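Long-range contacts in 6-phospho-beta-glucosidase BglT (PDB 1UP6), which hydrolyses cellobiose 6'-phosphate to glucose 6-phosphate and glucose, using NAD+ and a manganese ion as cofactors: residues D31-Y36 and D56-L61; Q103-V108 and N240-Y245. All coordinates share one frame; numbering follows the deposited sequence.

Interaction 1: residues D31-Y36 and D56-L61. With NAD (nicotinamide-adenine-dinucleotide), chain I.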
# COMPACT_ATOMS: atom_id res chain seq x y z
N ASP A 31 29.52 23.43 23.88
CA ASP A 31 29.80 24.45 24.88
C ASP A 31 29.47 23.96 26.27
O ASP A 31 30.25 24.15 27.18
CB ASP A 31 29.01 25.71 24.55
CG ASP A 31 29.34 26.25 23.19
OD1 ASP A 31 30.36 26.96 23.10
OD2 ASP A 31 28.68 26.00 22.17
N GLU A 32 28.33 23.30 26.43
CA GLU A 32 27.96 22.82 27.73
C GLU A 32 27.12 21.53 27.71
O GLU A 32 26.33 21.28 26.78
CB GLU A 32 27.26 23.93 28.54
CG GLU A 32 26.05 24.52 27.85
CD GLU A 32 25.64 25.86 28.40
OE1 GLU A 32 26.49 26.79 28.35
OE2 GLU A 32 24.46 25.99 28.88
N VAL A 33 27.33 20.71 28.73
CA VAL A 33 26.48 19.57 28.96
C VAL A 33 25.84 19.79 30.32
O VAL A 33 26.54 20.01 31.29
CB VAL A 33 27.26 18.21 28.83
CG1 VAL A 33 26.35 17.01 29.14
CG2 VAL A 33 27.82 18.06 27.42
N ILE A 34 24.50 19.75 30.36
CA ILE A 34 23.74 19.99 31.59
C ILE A 34 23.01 18.72 32.03
O ILE A 34 22.41 18.03 31.21
CB ILE A 34 22.76 21.19 31.40
CG1 ILE A 34 22.07 21.57 32.72
CG2 ILE A 34 21.72 20.91 30.35
CD1 ILE A 34 21.65 23.09 32.77
N PHE A 35 23.05 18.44 33.33
CA PHE A 35 22.48 17.22 33.90
C PHE A 35 21.26 17.45 34.79
O PHE A 35 21.27 18.34 35.63
CB PHE A 35 23.55 16.44 34.69
CG PHE A 35 24.74 16.02 33.87
CD1 PHE A 35 25.81 16.88 33.70
CD2 PHE A 35 24.76 14.79 33.24
CE1 PHE A 35 26.89 16.51 32.92
CE2 PHE A 35 25.85 14.39 32.47
CZ PHE A 35 26.92 15.26 32.31
N TYR A 36 20.23 16.63 34.61
CA TYR A 36 19.09 16.57 35.48
C TYR A 36 18.87 15.15 36.04
O TYR A 36 19.00 14.17 35.33
CB TYR A 36 17.81 17.03 34.75
CG TYR A 36 16.59 16.78 35.59
CD1 TYR A 36 16.36 17.52 36.74
CD2 TYR A 36 15.71 15.74 35.28
CE1 TYR A 36 15.27 17.27 37.57
CE2 TYR A 36 14.61 15.49 36.07
CZ TYR A 36 14.40 16.27 37.22
OH TYR A 36 13.32 16.04 38.01
N ASP A 56 37.50 20.78 31.97
CA ASP A 56 37.13 22.08 31.41
C ASP A 56 37.19 22.14 29.87
O ASP A 56 37.45 23.18 29.29
CB ASP A 56 37.97 23.21 32.05
CG ASP A 56 37.28 24.57 31.99
OD1 ASP A 56 36.03 24.62 31.82
OD2 ASP A 56 37.90 25.65 32.10
N ARG A 57 36.92 21.02 29.21
CA ARG A 57 36.78 21.03 27.76
C ARG A 57 35.43 21.56 27.29
O ARG A 57 35.34 22.15 26.23
CB ARG A 57 37.13 19.67 27.16
CG ARG A 57 38.65 19.43 27.22
CD ARG A 57 39.11 17.99 27.08
NE ARG A 57 39.00 17.54 25.70
CZ ARG A 57 39.19 16.30 25.27
NH1 ARG A 57 39.50 15.33 26.13
NH2 ARG A 57 39.06 16.04 23.98
N PHE A 58 34.38 21.33 28.07
CA PHE A 58 33.15 22.09 27.97
C PHE A 58 32.64 22.28 29.38
O PHE A 58 33.24 21.75 30.32
CB PHE A 58 32.11 21.40 27.09
CG PHE A 58 32.02 19.91 27.28
CD1 PHE A 58 31.38 19.36 28.39
CD2 PHE A 58 32.56 19.05 26.34
CE1 PHE A 58 31.27 17.97 28.55
CE2 PHE A 58 32.44 17.65 26.48
CZ PHE A 58 31.80 17.12 27.60
N LYS A 59 31.58 23.07 29.54
CA LYS A 59 31.05 23.36 30.86
C LYS A 59 30.20 22.19 31.29
O LYS A 59 29.55 21.56 30.47
CB LYS A 59 30.26 24.67 30.84
CG LYS A 59 31.17 25.90 30.77
CD LYS A 59 30.66 26.95 29.78
CE LYS A 59 30.16 28.24 30.50
NZ LYS A 59 28.91 27.96 31.31
N VAL A 60 30.25 21.86 32.57
CA VAL A 60 29.40 20.83 33.13
C VAL A 60 28.46 21.48 34.15
O VAL A 60 28.91 22.09 35.11
CB VAL A 60 30.27 19.71 33.76
CG1 VAL A 60 29.41 18.67 34.46
CG2 VAL A 60 31.14 19.04 32.71
N LEU A 61 27.15 21.35 33.92
CA LEU A 61 26.15 22.00 34.76
C LEU A 61 25.14 21.02 35.30
O LEU A 61 24.89 19.98 34.70
CB LEU A 61 25.44 23.10 33.96
CG LEU A 61 26.31 24.21 33.35
CD1 LEU A 61 25.50 25.05 32.33
CD2 LEU A 61 26.91 25.09 34.47
PA NAD I . 19.05 3.35 36.92
O1A NAD I . 17.87 2.51 37.23
O2A NAD I . 19.90 3.45 38.19
O5B NAD I . 18.52 4.81 36.37
C5B NAD I . 19.26 5.92 35.91
C4B NAD I . 18.93 7.22 36.66
O4B NAD I . 17.71 7.80 36.22
C3B NAD I . 18.79 7.11 38.19
O3B NAD I . 19.89 7.70 38.85
C2B NAD I . 17.48 7.82 38.54
O2B NAD I . 17.60 8.73 39.62
C1B NAD I . 17.12 8.55 37.26
N9A NAD I . 15.68 8.66 37.00
C8A NAD I . 14.70 7.71 37.18
N7A NAD I . 13.52 8.25 36.78
C5A NAD I . 13.73 9.52 36.36
C6A NAD I . 12.88 10.50 35.86
N6A NAD I . 11.58 10.25 35.74
N1A NAD I . 13.40 11.73 35.49
C2A NAD I . 14.75 11.97 35.64
N3A NAD I . 15.60 11.01 36.15
C4A NAD I . 15.09 9.80 36.50
O3 NAD I . 19.87 2.46 35.85
PN NAD I . 20.26 2.69 34.30
O1N NAD I . 20.59 1.34 33.78
O2N NAD I . 21.31 3.73 34.23
O5D NAD I . 18.92 3.20 33.56
C5D NAD I . 19.05 3.98 32.39
C4D NAD I . 17.81 3.84 31.51
O4D NAD I . 18.28 3.69 30.18
C3D NAD I . 17.00 2.59 31.83
O3D NAD I . 15.69 2.72 31.33
C2D NAD I . 17.75 1.54 31.04
O2D NAD I . 17.01 0.36 30.81
C1D NAD I . 18.01 2.35 29.78
N1N NAD I . 19.11 1.81 28.98
C2N NAD I . 18.82 1.51 27.69
C3N NAD I . 19.81 1.02 26.86
C7N NAD I . 19.46 0.70 25.44
O7N NAD I . 20.40 -0.11 24.74
N7N NAD I . 18.30 1.16 24.94
C4N NAD I . 21.11 0.82 27.34
C5N NAD I . 21.39 1.12 28.67
C6N NAD I . 20.37 1.63 29.48

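Interaction 2: residues Q103-V108 and N240-Y245. With G6P (6-O-phosphono-alpha-D-glucopyranose), chain K.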
# COMPACT_ATOMS: atom_id res chain seq x y z
N GLN A 103 11.28 -10.33 32.54
CA GLN A 103 12.49 -9.76 31.93
C GLN A 103 12.32 -8.25 31.75
O GLN A 103 11.21 -7.77 31.55
CB GLN A 103 12.80 -10.48 30.60
CG GLN A 103 14.28 -10.53 30.18
CD GLN A 103 14.79 -9.20 29.53
OE1 GLN A 103 14.05 -8.49 28.81
NE2 GLN A 103 16.03 -8.87 29.80
N GLU A 104 13.42 -7.52 31.86
CA GLU A 104 13.43 -6.05 31.84
C GLU A 104 12.65 -5.41 30.67
O GLU A 104 11.86 -4.49 30.87
CB GLU A 104 14.91 -5.59 31.87
CG GLU A 104 15.05 -4.08 31.87
CD GLU A 104 16.44 -3.56 31.49
OE1 GLU A 104 17.38 -4.35 31.32
OE2 GLU A 104 16.59 -2.31 31.37
N THR A 105 12.85 -5.92 29.45
CA THR A 105 12.26 -5.32 28.26
C THR A 105 11.35 -6.22 27.43
O THR A 105 10.64 -5.74 26.56
CB THR A 105 13.35 -4.72 27.34
OG1 THR A 105 14.24 -5.76 26.92
CG2 THR A 105 14.29 -3.81 28.12
N THR A 106 11.33 -7.51 27.71
CA THR A 106 10.68 -8.48 26.84
C THR A 106 9.51 -9.13 27.54
O THR A 106 9.69 -9.69 28.63
CB THR A 106 11.73 -9.58 26.46
OG1 THR A 106 12.78 -8.97 25.68
CG2 THR A 106 11.14 -10.65 25.52
N GLY A 107 8.33 -9.10 26.94
CA GLY A 107 7.17 -9.74 27.53
C GLY A 107 6.49 -8.90 28.60
O GLY A 107 6.43 -7.67 28.49
N VAL A 108 6.00 -9.56 29.65
CA VAL A 108 5.16 -8.89 30.66
C VAL A 108 5.91 -7.80 31.36
O VAL A 108 5.35 -6.75 31.63
CB VAL A 108 4.52 -9.86 31.67
CG1 VAL A 108 3.64 -9.11 32.68
CG2 VAL A 108 3.70 -10.86 30.94
N ASN A 240 18.80 -11.44 17.10
CA ASN A 240 19.09 -10.75 18.34
C ASN A 240 19.05 -11.80 19.46
O ASN A 240 18.21 -12.70 19.45
CB ASN A 240 18.00 -9.73 18.55
CG ASN A 240 18.34 -8.72 19.59
OD1 ASN A 240 18.53 -9.06 20.77
ND2 ASN A 240 18.37 -7.45 19.18
N PRO A 241 19.97 -11.69 20.42
CA PRO A 241 20.03 -12.68 21.52
C PRO A 241 18.74 -12.68 22.36
O PRO A 241 18.44 -13.71 22.94
CB PRO A 241 21.25 -12.26 22.37
CG PRO A 241 21.66 -10.91 21.91
CD PRO A 241 20.98 -10.62 20.55
N TYR A 242 17.99 -11.57 22.36
CA TYR A 242 16.72 -11.51 23.08
C TYR A 242 15.67 -12.44 22.51
O TYR A 242 14.67 -12.74 23.18
CB TYR A 242 16.16 -10.08 23.12
CG TYR A 242 16.82 -9.26 24.18
CD1 TYR A 242 17.99 -8.52 23.91
CD2 TYR A 242 16.30 -9.24 25.47
CE1 TYR A 242 18.61 -7.78 24.91
CE2 TYR A 242 16.91 -8.51 26.47
CZ TYR A 242 18.05 -7.78 26.19
OH TYR A 242 18.65 -7.05 27.20
N LEU A 243 15.89 -12.92 21.29
CA LEU A 243 14.99 -13.88 20.67
C LEU A 243 14.93 -15.19 21.42
O LEU A 243 13.97 -15.93 21.30
CB LEU A 243 15.32 -14.15 19.21
CG LEU A 243 14.38 -13.44 18.20
CD1 LEU A 243 12.92 -13.84 18.31
CD2 LEU A 243 14.50 -11.89 18.29
N ARG A 244 15.96 -15.47 22.21
CA ARG A 244 15.98 -16.62 23.09
C ARG A 244 14.74 -16.74 23.98
O ARG A 244 14.28 -17.85 24.21
CB ARG A 244 17.21 -16.59 23.99
CG ARG A 244 18.41 -17.30 23.41
CD ARG A 244 19.73 -16.59 23.69
NE ARG A 244 20.18 -16.75 25.06
CZ ARG A 244 20.32 -15.76 25.95
NH1 ARG A 244 20.04 -14.51 25.63
NH2 ARG A 244 20.75 -16.05 27.18
N TYR A 245 14.19 -15.61 24.46
CA TYR A 245 13.01 -15.67 25.34
C TYR A 245 11.80 -16.18 24.55
O TYR A 245 10.91 -16.80 25.13
CB TYR A 245 12.74 -14.31 26.01
CG TYR A 245 13.92 -13.83 26.81
CD1 TYR A 245 14.23 -14.42 28.02
CD2 TYR A 245 14.75 -12.82 26.33
CE1 TYR A 245 15.35 -14.01 28.75
CE2 TYR A 245 15.86 -12.41 27.04
CZ TYR A 245 16.16 -13.00 28.24
OH TYR A 245 17.26 -12.61 28.96
C1 G6P K . 21.51 -4.95 26.93
C2 G6P K . 20.32 -4.21 26.34
C3 G6P K . 20.03 -3.00 27.18
C4 G6P K . 19.79 -3.35 28.62
C5 G6P K . 20.97 -4.16 29.16
C6 G6P K . 20.64 -4.63 30.58
O1 G6P K . 21.78 -6.11 26.12
O2 G6P K . 20.65 -3.76 25.03
O3 G6P K . 18.89 -2.31 26.69
O4 G6P K . 19.71 -2.11 29.32
O5 G6P K . 21.21 -5.29 28.30
O6 G6P K . 21.83 -4.95 31.30
P G6P K . 21.77 -4.94 32.86
O1P G6P K . 23.28 -4.74 33.38
O2P G6P K . 21.31 -6.19 33.45
O3P G6P K . 21.08 -3.67 33.42

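Interaction 1: residues D31-Y36 and D56-L61
The backbones of V33 and F35 bond to those of K59 and L61, with V33 opposite V60, in neighbouring parallel strands of the NAD-binding Rossmann fold, the two ends of a beta-alpha-beta unit whose crossover is helix 40-54. The strand segments run 14° from parallel, and four backbone bonds join them: K59 N to D31 O, V33 N to K59 O, L61 N to V33 O and F35 N to L61 O (2.8 Å).

The tight side is the face bearing V33, F35 and V60, packed under helices 14-24 and 40-54. V33 CG2 meets F58 CE1 at 3.6 Å, and the F58 side chain also touches L22. With CG turned anti to its carbonyl carbon (chi1 -60°), F35 swings its ring toward the second strand, where CE1 lies 3.7 Å from V60 CG1. With an alanine here, V60 CG1 would probably lose its aromatic neighbour and a gap would open toward V18 and V47.

The other face opens to solvent at K59 and partly at L61, while E32 and I34 stay buried. E32 and K59 run side by side, but their salt bridge is long, E32 OE1 to K59 NZ 4.0 Å; the stronger partner of E32 is R3. I34 CG1 lies 3.9 Å from L61 CB. Beyond the pairing, Y36 leads to the cofactor, its CE2 resting 3.5 Å from C2A of the NAD adenine.

Interaction 2: residues Q103-V108 and N240-Y245
T106, in an irregular loop, and Y245, on helix 244-247, mark the nearest backbone approach, CA to CA 7.7 Å, so side chains alone make the contact. From 103-108, Q103 contributes most. Its CG lies over one face of the Y245 ring, a CH-pi contact 4.0 Å from the centroid, while its amide, brought round by a bend at chi2 (-79°), puts NE2 at the edge of the Y242 ring, 3.5 Å from CE2. The amide and the Y242 ring are turned 68° apart. Q103 OE1 faces back into its own loop and accepts from T105 N at 2.9 Å, which helps fix the amide's rotation. T106 straddles both tyrosines, OG1 3.5 Å from Y242 CD2 and CG2 near Y245 CB. An Asx turn, Y242 N to N240 OD1 (3.0 Å), steadies the backbone beneath the catalytic tyrosine. Y242, the proton acceptor, reaches the sugar with a weak bond from OH to O5 of glucose 6-phosphate (3.3 Å). E104, by similarity thought to raise the tyrosine's basicity, has OE2 engaged by R81 and the NAD ribose. Packed against the Y242 ring, Q103 and T106 probably help position it for proton abstraction.

After strand 3-7 and helix 14-24 the chain enters strand 32-36, crosses through helix 40-54 and returns on strand 59-62, where interaction 1 closes a short loop of 19 intervening residues at the edge of the parallel sheet. Only later does interaction 2 open, at the loop before helix 108-129, and it closes at 240-245, after 131 intervening residues. The two are therefore in series, neither nesting nor crossing. The centres of interaction 1 and interaction 2 are about 36 Å apart, on opposite sides of the chain's centre. Interaction 1 stays within the nucleotide-binding part, whereas 103-108 with 240-245 joins that part to the C-terminal family region at the sugar site.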